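Local structure of dipicolinate synthase subunit A (3D4O) at residues C[56-62]-C[90-95]; C[123-129]-C[280-285]. The protein is one subunit of dipicolinate synthase, the oxidoreductase that probably makes dipicolinate, the spore-core acid of bacilli, with a nicotinamide cofactor. All blocks are in the same frame, centred on the assembly; numbering follows the deposited sequence.

In the fold
Contact 1 (56-62 with 90-95) and contact 2 (123-129 with 280-285) follow one another along the chain, their centres 22 Å apart and their nearest atoms about 7 Å apart without touching. Contact 1 lies within the N-terminal six-stranded parallel sheet domain, about 25 Å from the chain centre, and joins parts of one beta-alpha-beta unit. Contact 2 is more central, about 12 Å from that centre, where the chain leaving the last strand of this sheet, 119-122, meets the C-terminal helix 274-289. A bound 1,2-ethanediol, probably from the crystallisation liquor, sits about 3 Å from the side chain of Leu-123 in contact 2.

Contact 1. Residues C[56-62]-C[90-95]; sequences WNTVDAI and MIEKTP
Trp-56 lays its indole against Met-90 and Lys-93, and following it outward from CB gives most of the contact. Trp-56 CB sits 3.3 Å from CB of Lys-93. At the root of the ring, CG of Trp-56 lies 3.5 Å from the backbone O of Met-90, which stands over one face. On the five-membered ring CD1 meets CE of Lys-93, whose bent chain carries NZ back to a weak bond with Glu-89 O, while NE1 passes CG of Met-90. Farther out, CB of Met-90 lies over the six-membered ring of Trp-56, 3.8 Å from its centroid and 24° off the normal, a CH-pi contact. The selenium of this selenomethionine approaches that ring obliquely, as a Met-aromatic contact. CE3 of Trp-56 lies 3.9 Å from CG2 of Thr-94, which comes in obliquely to the ring and also touches CD1 of Ile-62.

No hydrogen bond joins the segments. CA of Thr-94 points its hydrogen at O of Trp-56 (3.2 Å, 165° at H), and the Pro-95 ring rests its CD 3.0 Å from O of Val-59. Thr-94 OG1, turned between its own N and carbonyl carbon (chi1 67°), bonds to Ile-91 O and to Arg-118 NE. The pieces belong to the beta-alpha-beta unit of strand 61-63, helix 88-92 and strand 99-102, in a Rossmann-like parallel sheet.

Contact 2. Residues C[123-129]-C[280-285]; sequences LMERDDI and ILADVL
Ile-129 and Leu-123 press their branch ends into the side of helix 274-289, and with Leu-281, Val-284 and Leu-285 they form the buried apolar core of the contact. CD1 of Ile-129 comes within 3.8 Å of CG2 of Ile-280, the two side chains running antiparallel alongside each other, while its CG2 branch reaches CD2 of Leu-281. Leu-123 enters with CD1 alone: that methyl of Leu-123 is 4.1 Å from CD2 of Leu-281 and equally far from CD2 of Leu-285, whose side chain lies nearly perpendicular to its own.

The margin belongs to Arg-126, only partly buried yet in close touch. With CG1 of Val-284 between the backbone N and the carbonyl carbon (chi1 67°), CG2 is left anti to N and lies over one face of the Arg-126 guanidinium, 3.6 Å from NH2 and displaced toward the rim. A salt bridge from Arg-126 NH2 to OD2 of Asp-128 (3.1 Å), with a weak bond from NE to OD1, ties down the flat group; the exposed aspartate itself makes no contact with 280-285.

Leu-123 follows directly on strand 119-122, Arg-126 is the N-cap of helix 127-148, and helix 15-26 flanks helix 274-289, with Ile-20 touching both Leu-281 and Leu-285.

Contact 1. Residues C[56-62]-C[90-95]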
# COMPACT_ATOMS: atom_id res chain seq x y z
N TRP C 56 -20.24 7.93 37.09
CA TRP C 56 -19.62 6.60 37.27
C TRP C 56 -20.46 5.56 37.97
O TRP C 56 -20.39 4.39 37.62
CB TRP C 56 -18.23 6.68 37.95
CG TRP C 56 -17.26 7.53 37.21
CD1 TRP C 56 -16.86 8.81 37.53
CD2 TRP C 56 -16.61 7.22 35.98
NE1 TRP C 56 -15.98 9.29 36.59
CE2 TRP C 56 -15.81 8.33 35.63
CE3 TRP C 56 -16.61 6.09 35.14
CZ2 TRP C 56 -15.02 8.34 34.49
CZ3 TRP C 56 -15.83 6.12 34.01
CH2 TRP C 56 -15.05 7.23 33.68
N ASN C 57 -21.24 5.97 38.96
CA ASN C 57 -22.02 4.98 39.76
C ASN C 57 -23.27 4.44 39.06
O ASN C 57 -24.05 3.70 39.66
CB ASN C 57 -22.26 5.44 41.22
CG ASN C 57 -23.02 6.73 41.34
OD1 ASN C 57 -23.72 7.13 40.41
ND2 ASN C 57 -22.89 7.39 42.49
N THR C 58 -23.42 4.75 37.77
CA THR C 58 -24.59 4.23 36.99
C THR C 58 -24.17 3.51 35.71
O THR C 58 -24.99 3.01 34.94
CB THR C 58 -25.60 5.35 36.65
OG1 THR C 58 -24.97 6.36 35.85
CG2 THR C 58 -26.14 5.98 37.93
N VAL C 59 -22.86 3.41 35.54
CA VAL C 59 -22.22 2.82 34.37
C VAL C 59 -22.05 1.31 34.46
O VAL C 59 -21.37 0.81 35.35
CB VAL C 59 -20.85 3.47 34.18
CG1 VAL C 59 -20.06 2.75 33.13
CG2 VAL C 59 -21.03 4.98 33.88
N ASP C 60 -22.66 0.60 33.52
CA ASP C 60 -22.59 -0.87 33.52
C ASP C 60 -21.33 -1.33 32.80
O ASP C 60 -20.91 -2.49 32.92
CB ASP C 60 -23.80 -1.51 32.82
CG ASP C 60 -25.14 -1.07 33.40
OD1 ASP C 60 -25.69 -1.75 34.28
OD2 ASP C 60 -25.67 -0.04 32.95
N ALA C 61 -20.75 -0.43 32.02
CA ALA C 61 -19.58 -0.80 31.24
C ALA C 61 -18.79 0.35 30.65
O ALA C 61 -19.33 1.36 30.19
CB ALA C 61 -19.97 -1.76 30.13
N ILE C 62 -17.48 0.13 30.67
CA ILE C 62 -16.52 1.08 30.14
C ILE C 62 -15.83 0.49 28.94
O ILE C 62 -15.20 -0.55 29.02
CB ILE C 62 -15.49 1.44 31.21
CG1 ILE C 62 -16.22 2.02 32.43
CG2 ILE C 62 -14.42 2.39 30.63
CD1 ILE C 62 -15.30 2.53 33.52
N MSE C 90 -11.95 6.93 39.36
CA MSE C 90 -13.13 6.89 38.50
C MSE C 90 -13.73 5.50 38.50
O MSE C 90 -14.92 5.31 38.64
CB MSE C 90 -12.76 7.27 37.06
CG MSE C 90 -12.39 8.73 36.92
SE MSE C 90 -11.57 9.22 35.21
CE MSE C 90 -11.10 11.05 35.79
N ILE C 91 -12.85 4.52 38.39
CA ILE C 91 -13.26 3.11 38.26
C ILE C 91 -13.94 2.54 39.49
O ILE C 91 -14.83 1.71 39.38
CB ILE C 91 -12.06 2.26 37.77
CG1 ILE C 91 -11.72 2.72 36.35
CG2 ILE C 91 -12.40 0.77 37.71
CD1 ILE C 91 -10.47 2.14 35.78
N GLU C 92 -13.57 3.08 40.66
CA GLU C 92 -14.11 2.60 41.96
C GLU C 92 -15.49 3.17 42.22
O GLU C 92 -16.22 2.72 43.12
CB GLU C 92 -13.20 3.01 43.13
CG GLU C 92 -13.53 4.41 43.67
CD GLU C 92 -12.46 4.97 44.53
OE1 GLU C 92 -11.52 4.22 44.87
OE2 GLU C 92 -12.57 6.18 44.84
N LYS C 93 -15.81 4.22 41.46
CA LYS C 93 -17.13 4.86 41.56
C LYS C 93 -18.14 4.03 40.80
O LYS C 93 -19.33 4.20 40.98
CB LYS C 93 -17.18 6.30 41.05
CG LYS C 93 -17.01 7.39 42.13
CD LYS C 93 -15.61 7.95 42.22
CE LYS C 93 -15.27 8.78 40.97
NZ LYS C 93 -13.87 9.32 40.94
N THR C 94 -17.66 3.11 39.96
CA THR C 94 -18.57 2.29 39.15
C THR C 94 -19.26 1.23 40.02
O THR C 94 -18.83 0.96 41.14
CB THR C 94 -17.87 1.63 37.94
OG1 THR C 94 -16.91 0.67 38.37
CG2 THR C 94 -17.18 2.69 37.05
N PRO C 95 -20.38 0.68 39.53
CA PRO C 95 -21.02 -0.39 40.28
C PRO C 95 -20.17 -1.63 40.22
O PRO C 95 -19.33 -1.79 39.33
CB PRO C 95 -22.34 -0.62 39.55
CG PRO C 95 -22.53 0.56 38.66
CD PRO C 95 -21.17 1.07 38.36

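Contact 2. Residues C[123-129]-C[280-285]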
# COMPACT_ATOMS: atom_id res chain seq x y z
N LEU C 123 -10.51 -7.93 24.35
CA LEU C 123 -11.11 -8.53 23.17
C LEU C 123 -10.11 -9.20 22.26
O LEU C 123 -10.47 -10.16 21.55
CB LEU C 123 -11.96 -7.52 22.37
CG LEU C 123 -13.19 -6.98 23.13
CD1 LEU C 123 -13.96 -5.96 22.29
CD2 LEU C 123 -14.14 -8.13 23.62
N MSE C 124 -8.87 -8.76 22.31
CA MSE C 124 -7.84 -9.32 21.40
C MSE C 124 -7.34 -10.68 21.86
O MSE C 124 -6.61 -11.35 21.15
CB MSE C 124 -6.69 -8.35 21.15
CG MSE C 124 -7.14 -7.12 20.34
SE MSE C 124 -7.64 -7.64 18.50
CE MSE C 124 -5.80 -7.93 17.99
N GLU C 125 -7.78 -11.11 23.03
CA GLU C 125 -7.42 -12.45 23.52
C GLU C 125 -8.37 -13.50 22.99
O GLU C 125 -8.21 -14.69 23.26
CB GLU C 125 -7.39 -12.51 25.04
CG GLU C 125 -6.18 -11.83 25.57
CD GLU C 125 -6.08 -11.84 27.07
OE1 GLU C 125 -7.00 -12.32 27.76
OE2 GLU C 125 -5.06 -11.33 27.55
N ARG C 126 -9.41 -13.05 22.30
CA ARG C 126 -10.35 -14.01 21.72
C ARG C 126 -9.75 -14.35 20.37
O ARG C 126 -9.64 -13.50 19.49
CB ARG C 126 -11.75 -13.44 21.57
CG ARG C 126 -12.33 -12.82 22.84
CD ARG C 126 -13.84 -13.07 22.94
NE ARG C 126 -14.42 -13.19 21.61
CZ ARG C 126 -15.68 -13.52 21.36
NH1 ARG C 126 -16.51 -13.77 22.37
NH2 ARG C 126 -16.09 -13.59 20.08
N ASP C 127 -9.36 -15.59 20.19
CA ASP C 127 -8.62 -15.94 18.97
C ASP C 127 -9.41 -15.61 17.74
O ASP C 127 -8.84 -15.18 16.73
CB ASP C 127 -8.14 -17.39 18.97
CG ASP C 127 -7.12 -17.65 20.07
OD1 ASP C 127 -6.31 -16.74 20.36
OD2 ASP C 127 -7.17 -18.75 20.67
N ASP C 128 -10.72 -15.76 17.82
CA ASP C 128 -11.56 -15.48 16.65
C ASP C 128 -11.48 -14.02 16.24
O ASP C 128 -11.30 -13.69 15.05
CB ASP C 128 -13.01 -15.96 16.77
CG ASP C 128 -13.77 -15.35 17.95
OD1 ASP C 128 -13.19 -14.83 18.93
OD2 ASP C 128 -15.00 -15.49 17.91
N ILE C 129 -11.59 -13.15 17.23
CA ILE C 129 -11.57 -11.71 16.96
C ILE C 129 -10.18 -11.34 16.47
O ILE C 129 -10.00 -10.62 15.48
CB ILE C 129 -11.91 -10.88 18.21
CG1 ILE C 129 -13.35 -11.14 18.68
CG2 ILE C 129 -11.73 -9.39 17.93
CD1 ILE C 129 -14.38 -10.88 17.59
N ILE C 280 -17.13 -5.71 13.51
CA ILE C 280 -16.79 -6.96 14.16
C ILE C 280 -16.85 -6.77 15.67
O ILE C 280 -17.43 -7.57 16.37
CB ILE C 280 -15.46 -7.49 13.72
CG1 ILE C 280 -15.63 -8.12 12.32
CG2 ILE C 280 -14.96 -8.53 14.72
CD1 ILE C 280 -14.31 -8.51 11.71
N LEU C 281 -16.30 -5.65 16.13
CA LEU C 281 -16.26 -5.37 17.58
C LEU C 281 -17.64 -5.10 18.11
O LEU C 281 -18.01 -5.55 19.22
CB LEU C 281 -15.38 -4.17 17.88
CG LEU C 281 -13.92 -4.39 17.48
CD1 LEU C 281 -13.14 -3.10 17.70
CD2 LEU C 281 -13.35 -5.59 18.29
N ALA C 282 -18.40 -4.36 17.31
CA ALA C 282 -19.76 -3.95 17.68
C ALA C 282 -20.60 -5.18 17.91
O ALA C 282 -21.31 -5.29 18.90
CB ALA C 282 -20.41 -3.03 16.62
N ASP C 283 -20.50 -6.09 16.97
CA ASP C 283 -21.26 -7.34 17.03
C ASP C 283 -20.98 -8.13 18.30
O ASP C 283 -21.89 -8.66 18.93
CB ASP C 283 -20.93 -8.24 15.85
CG ASP C 283 -21.57 -7.78 14.55
OD1 ASP C 283 -22.56 -7.03 14.59
OD2 ASP C 283 -21.07 -8.21 13.48
N VAL C 284 -19.71 -8.23 18.66
CA VAL C 284 -19.33 -9.03 19.83
C VAL C 284 -19.74 -8.30 21.10
O VAL C 284 -20.22 -8.92 22.09
CB VAL C 284 -17.82 -9.44 19.83
CG1 VAL C 284 -16.90 -8.24 20.00
CG2 VAL C 284 -17.58 -10.44 20.95
N LEU C 285 -19.65 -6.98 21.03
CA LEU C 285 -19.93 -6.14 22.20
C LEU C 285 -21.42 -6.19 22.55
O LEU C 285 -21.81 -6.24 23.74
CB LEU C 285 -19.43 -4.69 22.02
CG LEU C 285 -17.91 -4.48 22.17
CD1 LEU C 285 -17.43 -3.10 21.69
CD2 LEU C 285 -17.58 -4.69 23.64